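Local coordinates for putative phosphatase (PDB 3KYA), which is a putative phosphatase of unproven activity that binds zinc ions and joins an IPT/TIG domain to what is probably a beta-propeller, at residues N116-G121 against V464-R469; F313-H318 against A324-I329; F393-R398 against C402-T407; V460-Q463 against I468-I471. One frame throughout, in Å; residues are numbered along the deposited sequence. Where two conformers were deposited one is given.

Contact 1: N116-G121 against V464-R469; sequences NRDDQG and VGHTIR
Asp118 OD1 is approached by two groups, the amide of Gln120 from its own loop and the imidazole rim of His466 from the far end of the chain. The first is a well-formed hydrogen bond, with Gln120 NE2 donating to Asp118 OD1 at 3.0 Å and an N-H...O angle of 175°. It holds the carboxylate and the amide together as one polar unit, and Gln120 can curl back to it because its chain is bent at chi2 (-65°). Across the contact the unit meets His466 edge on: Asp118 OD1 is 3.3 Å from His466 CD2, with the carboxylate and ring planes 27° apart, and Gln120 NE2 reaches the same carbon at 3.7 Å. The opposite nitrogen of the ring, ND1, is bonded to Gln463 O, which fixes the ring's rotation, while Val464 O lies 3.2 Å above the ring plane. Arg114 adds positive charge nearby, bonding Val464 O and making a long, weak ion pair with Asp118 OD2. The joint is small, burying 86 Å² in all. His466 has a positive phi and faces Asp462 together with Thr467, which makes a G1 beta bulge in the hairpin 457-462/467-473. The loop touching that bulge follows strand 105-110, which pairs with strand 467-473, as in the "Velcro" ring closure of a beta-propeller.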
loop_
_atom_site.group_PDB
_atom_site.type_symbol
_atom_site.label_atom_id
_atom_site.label_comp_id
_atom_site.label_asym_id
_atom_site.label_seq_id
_atom_site.Cartn_x
_atom_site.Cartn_y
_atom_site.Cartn_z
ATOM N N ASN A 116 -5.880 -28.216 -27.367
ATOM C CA ASN A 116 -7.285 -27.805 -27.544
ATOM C C ASN A 116 -8.313 -28.868 -27.169
ATOM O O ASN A 116 -9.438 -28.525 -26.805
ATOM C CB ASN A 116 -7.554 -27.287 -28.969
ATOM C CG ASN A 116 -7.101 -28.251 -30.029
ATOM O OD1 ASN A 116 -5.969 -28.731 -29.987
ATOM N ND2 ASN A 116 -7.967 -28.531 -30.999
ATOM N N ARG A 117 -7.941 -30.146 -27.253
ATOM C CA ARG A 117 -8.863 -31.225 -26.874
ATOM C C ARG A 117 -8.635 -31.663 -25.420
ATOM O O ARG A 117 -9.380 -32.493 -24.896
ATOM C CB ARG A 117 -8.727 -32.429 -27.819
ATOM C CG ARG A 117 -9.088 -32.139 -29.285
ATOM C CD ARG A 117 -8.924 -33.384 -30.167
ATOM N NE ARG A 117 -8.964 -33.073 -31.598
ATOM C CZ ARG A 117 -7.888 -32.947 -32.371
ATOM N NH1 ARG A 117 -6.674 -33.118 -31.868
ATOM N NH2 ARG A 117 -8.025 -32.658 -33.659
ATOM N N ASP A 118 -7.626 -31.082 -24.767
ATOM C CA ASP A 118 -7.238 -31.433 -23.387
ATOM C C ASP A 118 -7.050 -32.949 -23.303
ATOM O O ASP A 118 -7.453 -33.566 -22.322
ATOM C CB ASP A 118 -8.261 -30.942 -22.348
ATOM C CG ASP A 118 -7.764 -31.082 -20.893
ATOM O OD1 ASP A 118 -6.543 -31.219 -20.676
ATOM O OD2 ASP A 118 -8.598 -31.015 -19.950
ATOM N N ASP A 119 -6.418 -33.542 -24.326
ATOM C CA ASP A 119 -6.227 -35.004 -24.354
ATOM C C ASP A 119 -4.768 -35.458 -24.308
ATOM O O ASP A 119 -4.486 -36.616 -24.587
ATOM C CB ASP A 119 -6.971 -35.633 -25.558
ATOM C CG ASP A 119 -6.385 -35.245 -26.914
ATOM O OD1 ASP A 119 -5.260 -34.710 -26.983
ATOM O OD2 ASP A 119 -7.070 -35.494 -27.936
ATOM N N GLN A 120 -3.856 -34.555 -23.940
ATOM C CA GLN A 120 -2.436 -34.872 -23.839
ATOM C C GLN A 120 -2.108 -35.891 -22.741
ATOM O O GLN A 120 -1.081 -36.568 -22.828
ATOM C CB GLN A 120 -1.578 -33.603 -23.637
ATOM C CG GLN A 120 -1.828 -32.830 -22.343
ATOM C CD GLN A 120 -3.212 -32.242 -22.268
ATOM O OE1 GLN A 120 -3.764 -31.806 -23.281
ATOM N NE2 GLN A 120 -3.788 -32.217 -21.067
ATOM N N GLY A 121 -2.948 -35.972 -21.711
ATOM C CA GLY A 121 -2.766 -36.935 -20.622
ATOM C C GLY A 121 -1.529 -36.667 -19.775
ATOM O O GLY A 121 -1.163 -35.511 -19.535
ATOM N N VAL A 464 -5.441 -26.602 -13.163
ATOM C CA VAL A 464 -6.347 -26.713 -14.321
ATOM C C VAL A 464 -5.677 -26.298 -15.648
ATOM O O VAL A 464 -6.020 -26.806 -16.706
ATOM C CB VAL A 464 -7.727 -26.045 -14.011
ATOM C CG1 VAL A 464 -8.596 -25.920 -15.260
ATOM C CG2 VAL A 464 -8.468 -26.870 -12.934
ATOM N N GLY A 465 -4.665 -25.440 -15.587
ATOM C CA GLY A 465 -3.850 -25.183 -16.774
ATOM C C GLY A 465 -2.958 -26.393 -17.088
ATOM O O GLY A 465 -2.441 -26.543 -18.212
ATOM N N HIS A 466 -2.801 -27.276 -16.094
ATOM C CA HIS A 466 -1.959 -28.483 -16.185
ATOM C C HIS A 466 -0.483 -28.134 -16.431
ATOM O O HIS A 466 0.246 -28.837 -17.170
ATOM C CB HIS A 466 -2.454 -29.466 -17.248
ATOM C CG HIS A 466 -3.920 -29.785 -17.148
ATOM N ND1 HIS A 466 -4.627 -29.690 -15.967
ATOM C CD2 HIS A 466 -4.785 -30.288 -18.064
ATOM C CE1 HIS A 466 -5.883 -30.049 -16.181
ATOM N NE2 HIS A 466 -6.002 -30.426 -17.442
ATOM N N THR A 467 -0.047 -27.070 -15.767
ATOM C CA THR A 467 1.302 -26.543 -15.914
ATOM C C THR A 467 1.970 -26.155 -14.595
ATOM O O THR A 467 1.309 -25.941 -13.551
ATOM C CB THR A 467 1.286 -25.244 -16.758
ATOM O OG1 THR A 467 0.289 -24.347 -16.238
ATOM C CG2 THR A 467 0.958 -25.528 -18.225
ATOM N N ILE A 468 3.296 -26.097 -14.659
ATOM C CA ILE A 468 4.096 -25.507 -13.608
ATOM C C ILE A 468 4.494 -24.149 -14.182
ATOM O O ILE A 468 5.073 -24.081 -15.281
ATOM C CB ILE A 468 5.351 -26.306 -13.257
ATOM C CG1 ILE A 468 5.008 -27.730 -12.791
ATOM C CG2 ILE A 468 6.143 -25.567 -12.198
ATOM C CD1 ILE A 468 4.088 -27.817 -11.555
ATOM N N ARG A 469 4.147 -23.080 -13.461
ATOM C CA ARG A 469 4.431 -21.706 -13.849
ATOM C C ARG A 469 5.555 -21.162 -12.972
ATOM O O ARG A 469 5.852 -21.719 -11.913
ATOM C CB ARG A 469 3.203 -20.811 -13.671
ATOM C CG ARG A 469 1.917 -21.327 -14.271
ATOM C CD ARG A 469 1.915 -21.313 -15.770
ATOM N NE ARG A 469 1.875 -19.968 -16.341
ATOM C CZ ARG A 469 0.777 -19.226 -16.477
ATOM N NH1 ARG A 469 -0.409 -19.661 -16.054
ATOM N NH2 ARG A 469 0.868 -18.027 -17.047
#

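Contact 2: F313-H318 against A324-I329; sequences FQIFIH and AYFGVI
Ile315 and Phe326 form the tight centre of this contact, lying side by side across a non-hydrogen-bonded antiparallel pair. The ring of Phe326 presents its edge to one branch of the isoleucine: Ile315 CG2 meets that edge at Phe326 CE1, 3.6 Å away, while Ile315 CG1 rises above the ring plane near Phe326 CD1, at 3.8 Å. With CG1 anti to the carbonyl carbon (chi1 -55°) and CG2 anti to the backbone N, both branches are directed to the CD1-CE1 side of the ring. With an alanine here, both branches would be gone, and the Phe326 ring would probably lose its lateral support and be freer to turn. On the same face, Ala324 CB fits against Ile317 CG1 at 4.0 Å, and Phe313 CD2 meets Phe326 CB at 4.2 Å, the two rings being inclined by 36°. The other face, carrying Gln314, Phe316 and Tyr325, is looser. There the partly exposed Phe316 packs chiefly on opposing backbone, with CD2 3.7 Å from Tyr325 O; Gly327 makes way for it, since a side chain at that position would press on CE2. Tyr325 instead leads away to stack on Phe352, and the Gln314 amide is held by Asn250 and Arg143. Four backbone bonds join the strands, the shortest from Tyr325 N to Phe316 O at 2.8 Å. Their segment axes run at 158°, close to antiparallel. This is a beta hairpin, and its strands are the first two of a four-stranded antiparallel sheet, consistent with one blade of a beta-propeller.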
loop_
_atom_site.group_PDB
_atom_site.type_symbol
_atom_site.label_atom_id
_atom_site.label_comp_id
_atom_site.label_asym_id
_atom_site.label_seq_id
_atom_site.Cartn_x
_atom_site.Cartn_y
_atom_site.Cartn_z
ATOM N N PHE A 313 -7.789 -28.168 6.381
ATOM C CA PHE A 313 -6.748 -27.132 6.467
ATOM C C PHE A 313 -5.320 -27.627 6.534
ATOM O O PHE A 313 -5.059 -28.767 6.912
ATOM C CB PHE A 313 -6.998 -26.214 7.690
ATOM C CG PHE A 313 -6.821 -26.889 9.032
ATOM C CD1 PHE A 313 -7.880 -27.566 9.638
ATOM C CD2 PHE A 313 -5.611 -26.818 9.709
ATOM C CE1 PHE A 313 -7.722 -28.177 10.882
ATOM C CE2 PHE A 313 -5.445 -27.431 10.960
ATOM C CZ PHE A 313 -6.504 -28.115 11.539
ATOM N N GLN A 314 -4.407 -26.722 6.173
ATOM C CA GLN A 314 -2.976 -26.954 6.262
ATOM C C GLN A 314 -2.326 -25.891 7.152
ATOM O O GLN A 314 -2.910 -24.827 7.409
ATOM C CB GLN A 314 -2.324 -27.000 4.874
ATOM C CG GLN A 314 -2.827 -28.170 4.074
ATOM C CD GLN A 314 -2.038 -28.421 2.817
ATOM O OE1 GLN A 314 -1.601 -27.488 2.130
ATOM N NE2 GLN A 314 -1.846 -29.700 2.504
ATOM N N ILE A 315 -1.126 -26.217 7.633
ATOM C CA ILE A 315 -0.382 -25.397 8.581
ATOM C C ILE A 315 0.882 -24.851 7.923
ATOM O O ILE A 315 1.713 -25.626 7.408
ATOM C CB ILE A 315 0.003 -26.237 9.819
ATOM C CG1 ILE A 315 -1.246 -26.883 10.444
ATOM C CG2 ILE A 315 0.749 -25.400 10.852
ATOM C CD1 ILE A 315 -0.919 -27.916 11.535
ATOM N N PHE A 316 1.022 -23.529 7.950
ATOM C CA PHE A 316 2.174 -22.827 7.365
ATOM C C PHE A 316 2.867 -22.054 8.474
ATOM O O PHE A 316 2.304 -21.092 9.031
ATOM C CB PHE A 316 1.725 -21.900 6.222
ATOM C CG PHE A 316 0.851 -22.587 5.217
ATOM C CD1 PHE A 316 1.394 -23.453 4.278
ATOM C CD2 PHE A 316 -0.525 -22.382 5.216
ATOM C CE1 PHE A 316 0.591 -24.116 3.381
ATOM C CE2 PHE A 316 -1.336 -23.031 4.295
ATOM C CZ PHE A 316 -0.779 -23.902 3.375
ATOM N N ILE A 317 4.077 -22.489 8.822
ATOM C CA ILE A 317 4.813 -21.905 9.953
ATOM C C ILE A 317 5.831 -20.857 9.486
ATOM O O ILE A 317 6.556 -21.075 8.520
ATOM C CB ILE A 317 5.512 -22.996 10.788
ATOM C CG1 ILE A 317 4.497 -24.073 11.212
ATOM C CG2 ILE A 317 6.211 -22.388 12.012
ATOM C CD1 ILE A 317 5.126 -25.300 11.905
ATOM N N HIS A 318 5.852 -19.728 10.187
ATOM C CA HIS A 318 6.762 -18.622 9.924
ATOM C C HIS A 318 8.213 -19.122 10.072
ATOM O O HIS A 318 8.487 -19.977 10.927
ATOM C CB HIS A 318 6.452 -17.501 10.919
ATOM C CG HIS A 318 7.167 -16.218 10.660
ATOM N ND1 HIS A 318 8.402 -15.925 11.197
ATOM C CD2 HIS A 318 6.807 -15.134 9.934
ATOM C CE1 HIS A 318 8.769 -14.713 10.815
ATOM N NE2 HIS A 318 7.814 -14.207 10.055
ATOM N N ALA A 324 2.194 -19.315 13.189
ATOM C CA ALA A 324 1.751 -20.060 12.019
ATOM C C ALA A 324 0.398 -19.577 11.527
ATOM O O ALA A 324 -0.394 -19.024 12.299
ATOM C CB ALA A 324 1.658 -21.539 12.342
ATOM N N TYR A 325 0.153 -19.771 10.236
ATOM C CA TYR A 325 -1.153 -19.521 9.657
ATOM C C TYR A 325 -1.793 -20.873 9.323
ATOM O O TYR A 325 -1.127 -21.771 8.804
ATOM C CB TYR A 325 -1.086 -18.664 8.386
ATOM C CG TYR A 325 -0.545 -17.261 8.547
ATOM C CD1 TYR A 325 -0.705 -16.547 9.731
ATOM C CD2 TYR A 325 0.034 -16.604 7.475
ATOM C CE1 TYR A 325 -0.238 -15.256 9.852
ATOM C CE2 TYR A 325 0.500 -15.304 7.591
ATOM C CZ TYR A 325 0.361 -14.636 8.774
ATOM O OH TYR A 325 0.836 -13.349 8.879
ATOM N N PHE A 326 -3.075 -21.029 9.640
ATOM C CA PHE A 326 -3.809 -22.234 9.286
ATOM C C PHE A 326 -4.743 -21.856 8.137
ATOM O O PHE A 326 -5.668 -21.057 8.325
ATOM C CB PHE A 326 -4.625 -22.813 10.456
ATOM C CG PHE A 326 -3.824 -23.119 11.699
ATOM C CD1 PHE A 326 -2.484 -23.450 11.635
ATOM C CD2 PHE A 326 -4.444 -23.173 12.925
ATOM C CE1 PHE A 326 -1.767 -23.767 12.790
ATOM C CE2 PHE A 326 -3.723 -23.501 14.077
ATOM C CZ PHE A 326 -2.388 -23.787 13.997
ATOM N N GLY A 327 -4.497 -22.417 6.954
ATOM C CA GLY A 327 -5.309 -22.128 5.776
ATOM C C GLY A 327 -6.480 -23.086 5.672
ATOM O O GLY A 327 -6.282 -24.271 5.375
ATOM N N VAL A 328 -7.687 -22.576 5.915
ATOM C CA VAL A 328 -8.915 -23.385 5.887
ATOM C C VAL A 328 -9.420 -23.412 4.444
ATOM O O VAL A 328 -10.147 -22.538 3.991
ATOM C CB VAL A 328 -9.971 -22.872 6.896
ATOM C CG1 VAL A 328 -11.128 -23.851 7.001
ATOM C CG2 VAL A 328 -9.347 -22.686 8.273
ATOM N N ILE A 329 -8.952 -24.428 3.719
ATOM C CA ILE A 329 -9.230 -24.633 2.302
ATOM C C ILE A 329 -10.714 -24.630 1.945
ATOM O O ILE A 329 -11.133 -23.943 1.006
ATOM C CB ILE A 329 -8.624 -26.002 1.850
ATOM C CG1 ILE A 329 -7.103 -26.013 2.022
ATOM C CG2 ILE A 329 -9.006 -26.331 0.403
ATOM C CD1 ILE A 329 -6.506 -27.451 1.971
#

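Contact 3: F393-R398 against C402-T407; sequences FYFVDR and CVRKVT
Arg404 and Phe395 lie side by side across the hairpin, and their torsions explain the fit. Phe395 CG stands between its backbone N and carbonyl carbon (chi1 74°), which slides the ring beneath the arginine; Arg404 CB sits over one ring face, 4.0 Å from its centroid, in a CH-pi contact. At the ring's edge, in plane, Val406 CG2 approaches Phe395 CE1 to 3.7 Å. Beyond CB the arginine folds at chi2 and chi3, turning NH1 diagonally to Asp397 OD2 in a 2.8 Å salt bridge. The carboxylate lies in reach of the guanidinium's edge, but OD2 is met from above its own plane. On the reverse face, Lys405 is fully extended and runs along Tyr394, CG over the ring and CD 3.5 Å from Tyr394 OH. A water bridges their ends, 2.8 Å from Tyr394 OH and 3.2 Å from Lys405 NZ, accepting from the lysine. A valine in place of Tyr394 would probably leave the lysine methylenes without their aromatic surface and the water short of a partner. Arg404 also pairs with Asp363 and donates to Arg370 O, whereas Asp397 is bonded to Asn400 and Asn372; the buried charges are thus compensated by several partners, which should favour an ionised pair.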
loop_
_atom_site.group_PDB
_atom_site.type_symbol
_atom_site.label_atom_id
_atom_site.label_comp_id
_atom_site.label_asym_id
_atom_site.label_seq_id
_atom_site.Cartn_x
_atom_site.Cartn_y
_atom_site.Cartn_z
ATOM N N PHE A 393 3.546 -12.990 3.458
ATOM C CA PHE A 393 3.022 -14.318 3.164
ATOM C C PHE A 393 2.286 -14.271 1.820
ATOM O O PHE A 393 1.541 -13.323 1.551
ATOM C CB PHE A 393 2.088 -14.720 4.299
ATOM C CG PHE A 393 1.460 -16.081 4.151
ATOM C CD1 PHE A 393 2.184 -17.233 4.440
ATOM C CD2 PHE A 393 0.138 -16.206 3.776
ATOM C CE1 PHE A 393 1.592 -18.508 4.333
ATOM C CE2 PHE A 393 -0.458 -17.473 3.663
ATOM C CZ PHE A 393 0.282 -18.621 3.947
ATOM N N TYR A 394 2.532 -15.264 0.974
ATOM C CA TYR A 394 1.943 -15.358 -0.357
ATOM C C TYR A 394 1.251 -16.704 -0.465
ATOM O O TYR A 394 1.802 -17.696 -0.000
ATOM C CB TYR A 394 3.014 -15.262 -1.441
ATOM C CG TYR A 394 3.645 -13.895 -1.538
ATOM C CD1 TYR A 394 4.621 -13.487 -0.639
ATOM C CD2 TYR A 394 3.266 -13.014 -2.538
ATOM C CE1 TYR A 394 5.211 -12.226 -0.742
ATOM C CE2 TYR A 394 3.835 -11.760 -2.641
ATOM C CZ TYR A 394 4.794 -11.365 -1.744
ATOM O OH TYR A 394 5.344 -10.105 -1.869
ATOM N N PHE A 395 0.052 -16.740 -1.045
ATOM C CA PHE A 395 -0.674 -18.008 -1.191
ATOM C C PHE A 395 -1.468 -18.052 -2.483
ATOM O O PHE A 395 -1.840 -17.011 -3.035
ATOM C CB PHE A 395 -1.589 -18.275 0.016
ATOM C CG PHE A 395 -2.840 -17.424 0.061
ATOM C CD1 PHE A 395 -2.858 -16.179 0.704
ATOM C CD2 PHE A 395 -4.013 -17.880 -0.524
ATOM C CE1 PHE A 395 -4.027 -15.412 0.743
ATOM C CE2 PHE A 395 -5.175 -17.126 -0.480
ATOM C CZ PHE A 395 -5.176 -15.882 0.159
ATOM N N VAL A 396 -1.687 -19.262 -2.990
ATOM C CA VAL A 396 -2.486 -19.438 -4.192
ATOM C C VAL A 396 -3.961 -19.558 -3.758
ATOM O O VAL A 396 -4.301 -20.399 -2.935
ATOM C CB VAL A 396 -1.990 -20.619 -5.092
ATOM C CG1 VAL A 396 -0.731 -20.177 -5.855
ATOM C CG2 VAL A 396 -1.772 -21.959 -4.304
ATOM N N ASP A 397 -4.786 -18.663 -4.305
ATOM C CA ASP A 397 -6.231 -18.544 -4.007
ATOM C C ASP A 397 -6.888 -19.264 -5.168
ATOM O O ASP A 397 -7.132 -18.679 -6.220
ATOM C CB ASP A 397 -6.581 -17.071 -3.934
ATOM C CG ASP A 397 -7.985 -16.807 -3.419
ATOM O OD1 ASP A 397 -8.637 -17.756 -2.913
ATOM O OD2 ASP A 397 -8.411 -15.637 -3.517
ATOM N N ARG A 398 -7.184 -20.542 -4.960
ATOM C CA ARG A 398 -7.485 -21.449 -6.088
ATOM C C ARG A 398 -8.578 -21.020 -7.043
ATOM O O ARG A 398 -8.332 -20.954 -8.248
ATOM C CB ARG A 398 -7.732 -22.904 -5.617
ATOM C CG ARG A 398 -7.743 -23.889 -6.784
ATOM C CD ARG A 398 -7.808 -25.375 -6.374
ATOM N NE ARG A 398 -9.029 -25.673 -5.635
ATOM C CZ ARG A 398 -10.208 -25.987 -6.167
ATOM N NH1 ARG A 398 -10.393 -26.049 -7.483
ATOM N NH2 ARG A 398 -11.233 -26.238 -5.357
ATOM N N CYS A 402 -5.293 -16.727 -8.834
ATOM C CA CYS A 402 -4.213 -15.785 -8.570
ATOM C C CYS A 402 -3.391 -16.112 -7.321
ATOM O O CYS A 402 -3.755 -16.972 -6.516
ATOM C CB CYS A 402 -4.806 -14.381 -8.442
ATOM S SG CYS A 402 -5.952 -14.182 -7.047
ATOM N N VAL A 403 -2.262 -15.423 -7.212
ATOM C CA VAL A 403 -1.415 -15.451 -6.034
ATOM C C VAL A 403 -1.762 -14.178 -5.248
ATOM O O VAL A 403 -1.750 -13.072 -5.821
ATOM C CB VAL A 403 0.084 -15.434 -6.389
ATOM C CG1 VAL A 403 0.938 -15.398 -5.120
ATOM C CG2 VAL A 403 0.472 -16.653 -7.269
ATOM N N ARG A 404 -2.117 -14.326 -3.974
ATOM C CA ARG A 404 -2.420 -13.186 -3.084
ATOM C C ARG A 404 -1.259 -12.994 -2.099
ATOM O O ARG A 404 -0.478 -13.930 -1.843
ATOM C CB ARG A 404 -3.704 -13.408 -2.265
ATOM C CG ARG A 404 -4.949 -13.894 -2.987
ATOM C CD ARG A 404 -5.749 -12.838 -3.738
ATOM N NE ARG A 404 -6.418 -11.830 -2.904
ATOM C CZ ARG A 404 -7.599 -11.979 -2.290
ATOM N NH1 ARG A 404 -8.266 -13.128 -2.341
ATOM N NH2 ARG A 404 -8.109 -10.963 -1.580
ATOM N N LYS A 405 -1.162 -11.785 -1.547
ATOM C CA LYS A 405 -0.151 -11.399 -0.577
ATOM C C LYS A 405 -0.847 -10.962 0.712
ATOM O O LYS A 405 -1.878 -10.291 0.659
ATOM C CB LYS A 405 0.683 -10.229 -1.115
ATOM C CG LYS A 405 1.744 -9.694 -0.154
ATOM C CD LYS A 405 2.426 -8.467 -0.742
ATOM C CE LYS A 405 3.256 -7.727 0.271
ATOM N NZ LYS A 405 3.762 -6.419 -0.275
ATOM N N VAL A 406 -0.283 -11.363 1.849
ATOM C CA VAL A 406 -0.800 -11.029 3.171
ATOM C C VAL A 406 0.331 -10.447 4.014
ATOM O O VAL A 406 1.328 -11.138 4.288
ATOM C CB VAL A 406 -1.390 -12.274 3.924
ATOM C CG1 VAL A 406 -1.995 -11.853 5.276
ATOM C CG2 VAL A 406 -2.456 -13.002 3.078
ATOM N N THR A 407 0.197 -9.183 4.415
ATOM C CA THR A 407 1.186 -8.564 5.278
ATOM C C THR A 407 0.955 -9.074 6.704
ATOM O O THR A 407 -0.117 -9.588 7.007
ATOM C CB THR A 407 1.116 -7.020 5.246
ATOM O OG1 THR A 407 -0.150 -6.572 5.748
ATOM C CG2 THR A 407 1.331 -6.502 3.825
HETATM O O HOH W 1 5.073 -7.610 -2.994
#

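Contact 4: V460-Q463 against I468-I471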
loop_
_atom_site.group_PDB
_atom_site.type_symbol
_atom_site.label_atom_id
_atom_site.label_comp_id
_atom_site.label_asym_id
_atom_site.label_seq_id
_atom_site.Cartn_x
_atom_site.Cartn_y
_atom_site.Cartn_z
ATOM N N VAL A 460 4.766 -22.249 -9.302
ATOM C CA VAL A 460 3.350 -22.347 -9.047
ATOM C C VAL A 460 2.766 -23.556 -9.752
ATOM O O VAL A 460 3.049 -23.765 -10.922
ATOM C CB VAL A 460 2.631 -21.116 -9.616
ATOM C CG1 VAL A 460 1.140 -21.181 -9.297
ATOM C CG2 VAL A 460 3.277 -19.811 -9.091
ATOM N N HIS A 461 1.936 -24.337 -9.062
ATOM C CA HIS A 461 1.249 -25.443 -9.696
ATOM C C HIS A 461 -0.135 -24.989 -10.143
ATOM O O HIS A 461 -1.031 -24.770 -9.307
ATOM C CB HIS A 461 1.155 -26.660 -8.777
ATOM C CG HIS A 461 0.360 -27.784 -9.358
ATOM N ND1 HIS A 461 -0.485 -28.575 -8.602
ATOM C CD2 HIS A 461 0.211 -28.193 -10.641
ATOM C CE1 HIS A 461 -1.065 -29.464 -9.388
ATOM N NE2 HIS A 461 -0.677 -29.244 -10.633
ATOM N N ASP A 462 -0.287 -24.831 -11.460
ATOM C CA ASP A 462 -1.536 -24.393 -12.082
ATOM C C ASP A 462 -2.259 -25.700 -12.461
ATOM O O ASP A 462 -2.058 -26.276 -13.529
ATOM C CB ASP A 462 -1.213 -23.487 -13.262
ATOM C CG ASP A 462 -2.425 -22.791 -13.847
ATOM O OD1 ASP A 462 -3.544 -23.317 -13.745
ATOM O OD2 ASP A 462 -2.226 -21.720 -14.464
ATOM N N GLN A 463 -3.050 -26.167 -11.502
ATOM C CA GLN A 463 -3.759 -27.443 -11.598
ATOM C C GLN A 463 -4.619 -27.604 -12.841
ATOM O O GLN A 463 -4.544 -28.643 -13.492
ATOM C CB GLN A 463 -4.658 -27.646 -10.372
ATOM C CG GLN A 463 -5.384 -28.981 -10.340
ATOM C CD GLN A 463 -6.638 -28.933 -9.484
ATOM O OE1 GLN A 463 -6.868 -27.965 -8.753
ATOM N NE2 GLN A 463 -7.457 -29.969 -9.573
ATOM N N ILE A 468 3.296 -26.097 -14.659
ATOM C CA ILE A 468 4.096 -25.507 -13.608
ATOM C C ILE A 468 4.494 -24.149 -14.182
ATOM O O ILE A 468 5.073 -24.081 -15.281
ATOM C CB ILE A 468 5.351 -26.306 -13.257
ATOM C CG1 ILE A 468 5.008 -27.730 -12.791
ATOM C CG2 ILE A 468 6.143 -25.567 -12.198
ATOM C CD1 ILE A 468 4.088 -27.817 -11.555
ATOM N N ARG A 469 4.147 -23.080 -13.461
ATOM C CA ARG A 469 4.431 -21.706 -13.849
ATOM C C ARG A 469 5.555 -21.162 -12.972
ATOM O O ARG A 469 5.852 -21.719 -11.913
ATOM C CB ARG A 469 3.203 -20.811 -13.671
ATOM C CG ARG A 469 1.917 -21.327 -14.271
ATOM C CD ARG A 469 1.915 -21.313 -15.770
ATOM N NE ARG A 469 1.875 -19.968 -16.341
ATOM C CZ ARG A 469 0.777 -19.226 -16.477
ATOM N NH1 ARG A 469 -0.409 -19.661 -16.054
ATOM N NH2 ARG A 469 0.868 -18.027 -17.047
ATOM N N THR A 470 6.197 -20.100 -13.438
ATOM C CA THR A 470 7.232 -19.438 -12.674
ATOM C C THR A 470 6.867 -17.976 -12.488
ATOM O O THR A 470 6.131 -17.417 -13.296
ATOM C CB THR A 470 8.611 -19.484 -13.379
ATOM O OG1 THR A 470 8.511 -18.913 -14.689
ATOM C CG2 THR A 470 9.117 -20.918 -13.487
ATOM N N ILE A 471 7.350 -17.375 -11.404
ATOM C CA ILE A 471 7.281 -15.921 -11.232
ATOM C C ILE A 471 8.711 -15.559 -10.902
ATOM O O ILE A 471 9.240 -15.974 -9.863
ATOM C CB ILE A 471 6.341 -15.447 -10.140
ATOM C CG1 ILE A 471 4.940 -16.015 -10.377
ATOM C CG2 ILE A 471 6.333 -13.897 -10.126
ATOM C CD1 ILE A 471 3.908 -15.692 -9.262
#
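The beta hairpin 457-462/467-473 supplies this contact, in an antiparallel sheet in which strand 105-110 pairs with strand 467-473; the arrangement fits the closing blade of a beta-propeller. Val460 and Arg469 are its hydrogen-bonded pair. Arg469 N donates to Val460 O at 2.8 Å in the carbonyl plane, whereas Val460 N reaches Arg469 O at 2.9 Å from above the plane of the Arg469 carbonyl. The next pair, His461 and Ile468, is non-hydrogen-bonded: Ile468 turns at chi2 (-59°) to bring CD1 within 4.0 Å of His461 CD2, and the ring's NE2 is held by Phe138 O. On the opposite face, Val460 CG2 touches Ile471 CD1 at 4.2 Å. Arg469 shares that face, and its aliphatic part packs along Asp462, CG 3.9 Å from Asp462 CB. The arginine is gripped at all three nitrogens, by Asp434, Gly108 O and Arg442 O besides Asp462, while Asp462 has further bonds from the backbone N atoms of Gly465 and Arg444. Carboxylate and guanidinium are nearly coplanar, 19° apart. The salt bridge itself is modest: Arg469 NH1 meets Asp462 OD2 at 3.2 Å, a weak bond, its N-H...O angle only 134°.

From the N terminus, residues 116-121 open contact 1, whose partner 464-469 comes 343 residues later. Contacts 2 and 3, both short hairpins, follow in series inside that long loop. Contact 4 is the last hairpin; its second segment shares Ile468 and Arg469 with contact 1, and Thr467 O probably accepts a hydrogen bond from Asp462 N between the two. Contacts 2, 3 and 4 lie in three different sheets that pack in turn: Tyr325 meets Phe393, and Val396 and Val403 meet Val460 and Ile471. Contact 1 then ties the chain's early part to its end, while its centre stays about 28 Å from that of contact 2.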